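Side-chain contact in protease Do-like 8, chloroplastic (Arabidopsis thaliana, PDB 4IC6), which is probably a chloroplast serine endopeptidase of the HtrA type, cutting proteins with a trypsin-like domain that is followed by a PDZ domain: residues A124-V129 with I181-G186. The protein carries 1 engineered substitution. Numbering follows the deposited sequence.
Sequences AKDLAV and IFSQTG
Asp126 and Ser183 reach each other through matching first torsions: CG of Asp126 lies opposite its backbone N (chi1 -164°), and OG of Ser183 does the same on its own residue (chi1 165°). The two groups meet in a short hydrogen bond, Ser183 OG giving its proton to Asp126 OD2 at 2.6 Å. The hydroxyl does not come in level with the carboxylate but from above it, 51° out of the plane. Ser183 OG also appears to accept from the backbone N of Thr185, an ST turn, though that N is less surely placed. A type I turn from Ser183 to Gly186, closed by Gly186 N to Ser183 O at 2.9 Å, brings Thr185 to the same side chain of Asp126. The side chain of Thr185 slides past that of Asp126 in the opposite direction, and Thr185 OG1 stands 3.6 Å from Asp126 OD1, a contact rather than a bond. Asp126 OD1 is instead taken by the backbone N of His83, so both carboxylate oxygens are engaged, which should hold the group against turning. Asp126, just ahead of strand 127-131 of the first barrel, and His83 are predicted members of the charge relay of this chymotrypsin-like fold; the third position, Ala204, is an engineered substitution. Ile189 of strand 188-189 touches both Asp126 and Ser183. An asparagine here would probably take the negative charge away from beside His83 and turn an NH2 toward one of the two donors, Ser183 OG or His83 N, leaving that donor without its acceptor. Gripping OD2 while His83 N holds OD1, Ser183 is probably a second-shell residue that helps set how the relay carboxylate is turned.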
ATOM      1  N   ALA A 124       8.262   5.663  29.369  1.00 41.65           N
ATOM      2  CA  ALA A 124       8.461   4.214  29.442  1.00 41.11           C
ATOM      3  C   ALA A 124       7.162   3.445  29.685  1.00 36.74           C
ATOM      4  O   ALA A 124       6.959   2.382  29.114  1.00 37.89           O
ATOM      5  CB  ALA A 124       9.499   3.878  30.510  1.00 45.14           C
ATOM      6  N   LYS A 125       6.281   3.968  30.535  1.00 34.78           N
ATOM      7  CA  LYS A 125       4.988   3.322  30.774  1.00 34.47           C
ATOM      8  C   LYS A 125       3.818   3.999  30.048  1.00 34.06           C
ATOM      9  O   LYS A 125       2.662   3.644  30.277  1.00 34.72           O
ATOM     10  CB  LYS A 125       4.696   3.213  32.278  1.00 32.63           C
ATOM     11  CG  LYS A 125       5.716   2.379  33.061  1.00 35.05           C
ATOM     12  CD  LYS A 125       5.736   0.927  32.534  1.00 35.00           C
ATOM     13  CE  LYS A 125       6.476  -0.019  33.479  1.00 37.98           C
ATOM     14  NZ  LYS A 125       6.337  -1.455  33.046  1.00 39.81           N
ATOM     15  N   ASP A 126       4.131   4.948  29.165  1.00 32.79           N
ATOM     16  CA  ASP A 126       3.116   5.692  28.408  1.00 33.20           C
ATOM     17  C   ASP A 126       2.015   6.221  29.318  1.00 31.40           C
ATOM     18  O   ASP A 126       0.831   5.960  29.093  1.00 33.03           O
ATOM     19  CB  ASP A 126       2.477   4.820  27.309  1.00 35.41           C
ATOM     20  CG  ASP A 126       1.732   5.648  26.268  1.00 38.64           C
ATOM     21  OD1 ASP A 126       1.621   6.888  26.451  1.00 38.01           O
ATOM     22  OD2 ASP A 126       1.251   5.059  25.276  1.00 36.24           O
ATOM     23  N   LEU A 127       2.408   6.962  30.352  1.00 35.72           N
ATOM     24  CA  LEU A 127       1.442   7.568  31.254  1.00 32.99           C
ATOM     25  C   LEU A 127       1.772   9.020  31.506  1.00 36.91           C
ATOM     26  O   LEU A 127       2.944   9.400  31.571  1.00 34.94           O
ATOM     27  CB  LEU A 127       1.393   6.820  32.587  1.00 32.23           C
ATOM     28  CG  LEU A 127       0.865   5.393  32.461  1.00 34.27           C
ATOM     29  CD1 LEU A 127       1.174   4.603  33.731  1.00 32.43           C
ATOM     30  CD2 LEU A 127      -0.635   5.432  32.168  1.00 33.56           C
ATOM     31  N   ALA A 128       0.727   9.829  31.638  1.00 40.04           N
ATOM     32  CA  ALA A 128       0.881  11.253  31.945  1.00 40.39           C
ATOM     33  C   ALA A 128      -0.173  11.624  32.962  1.00 39.36           C
ATOM     34  O   ALA A 128      -1.246  11.021  33.000  1.00 35.82           O
ATOM     35  CB  ALA A 128       0.720  12.097  30.690  1.00 34.33           C
ATOM     36  N   VAL A 129       0.138  12.614  33.793  1.00 40.06           N
ATOM     37  CA  VAL A 129      -0.810  13.080  34.782  1.00 38.58           C
ATOM     38  C   VAL A 129      -1.016  14.585  34.620  1.00 40.11           C
ATOM     39  O   VAL A 129      -0.051  15.341  34.572  1.00 42.09           O
ATOM     40  CB  VAL A 129      -0.314  12.754  36.209  1.00 39.56           C
ATOM     41  CG1 VAL A 129      -1.317  13.252  37.260  1.00 38.73           C
ATOM     42  CG2 VAL A 129      -0.101  11.256  36.355  1.00 36.24           C
ATOM     43  N   ILE A 181       3.289  -4.152  24.940  1.00 26.29           N
ATOM     44  CA  ILE A 181       2.444  -3.162  24.301  1.00 25.72           C
ATOM     45  C   ILE A 181       3.320  -2.310  23.418  1.00 29.19           C
ATOM     46  O   ILE A 181       4.197  -1.586  23.911  1.00 32.55           O
ATOM     47  CB  ILE A 181       1.808  -2.231  25.351  1.00 28.98           C
ATOM     48  CG1 ILE A 181       1.053  -3.051  26.402  1.00 25.67           C
ATOM     49  CG2 ILE A 181       0.899  -1.193  24.686  1.00 28.39           C
ATOM     50  CD1 ILE A 181       0.246  -2.181  27.386  1.00 26.31           C
ATOM     51  N   PHE A 182       3.096  -2.369  22.110  1.00 26.97           N
ATOM     52  CA  PHE A 182       3.915  -1.583  21.192  1.00 29.72           C
ATOM     53  C   PHE A 182       3.325  -0.195  21.025  1.00 32.92           C
ATOM     54  O   PHE A 182       2.763   0.157  19.982  1.00 28.40           O
ATOM     55  CB  PHE A 182       4.096  -2.336  19.876  1.00 35.23           C
ATOM     56  CG  PHE A 182       4.799  -3.646  20.059  1.00 36.91           C
ATOM     57  CD1 PHE A 182       6.113  -3.678  20.500  1.00 38.55           C
ATOM     58  CD2 PHE A 182       4.142  -4.844  19.829  1.00 41.15           C
ATOM     59  CE1 PHE A 182       6.769  -4.896  20.698  1.00 43.91           C
ATOM     60  CE2 PHE A 182       4.786  -6.061  20.023  1.00 39.44           C
ATOM     61  CZ  PHE A 182       6.104  -6.086  20.455  1.00 41.99           C
ATOM     62  N   SER A 183       3.480   0.579  22.093  1.00 31.85           N
ATOM     63  CA  SER A 183       2.803   1.853  22.265  1.00 34.62           C
ATOM     64  C   SER A 183       3.130   2.814  21.145  1.00 33.56           C
ATOM     65  O   SER A 183       4.239   2.818  20.632  1.00 36.80           O
ATOM     66  CB  SER A 183       3.227   2.488  23.601  1.00 34.24           C
ATOM     67  OG  SER A 183       2.869   3.861  23.643  1.00 37.14           O
ATOM     68  N   GLN A 184       2.179   3.665  20.792  1.00 34.56           N
ATOM     69  CA  GLN A 184       2.447   4.650  19.765  1.00 34.16           C
ATOM     70  C   GLN A 184       3.444   5.702  20.256  1.00 36.24           C
ATOM     71  O   GLN A 184       3.826   6.609  19.519  1.00 34.04           O
ATOM     72  CB  GLN A 184       1.142   5.263  19.257  1.00 37.39           C
ATOM     73  CG  GLN A 184       0.270   4.245  18.523  1.00 32.72           C
ATOM     74  CD  GLN A 184      -0.908   4.901  17.825  1.00 36.64           C
ATOM     75  OE1 GLN A 184      -1.069   6.126  17.876  1.00 41.22           O
ATOM     76  NE2 GLN A 184      -1.740   4.096  17.179  1.00 35.16           N
ATOM     77  N   THR A 185       3.884   5.553  21.499  1.00 37.50           N
ATOM     78  CA  THR A 185       5.018   6.328  22.011  1.00 44.69           C
ATOM     79  C   THR A 185       6.326   5.971  21.299  1.00 40.99           C
ATOM     80  O   THR A 185       7.289   6.756  21.285  1.00 35.82           O
ATOM     81  CB  THR A 185       5.183   6.066  23.524  1.00 52.34           C
ATOM     82  OG1 THR A 185       4.435   7.040  24.263  1.00 50.85           O
ATOM     83  CG2 THR A 185       6.631   6.161  23.926  1.00 62.59           C
ATOM     84  N   GLY A 186       6.363   4.784  20.709  1.00 36.98           N
ATOM     85  CA  GLY A 186       7.595   4.255  20.140  1.00 39.30           C
ATOM     86  C   GLY A 186       8.347   3.344  21.107  1.00 41.86           C
ATOM     87  O   GLY A 186       9.395   2.794  20.773  1.00 46.37           O
TER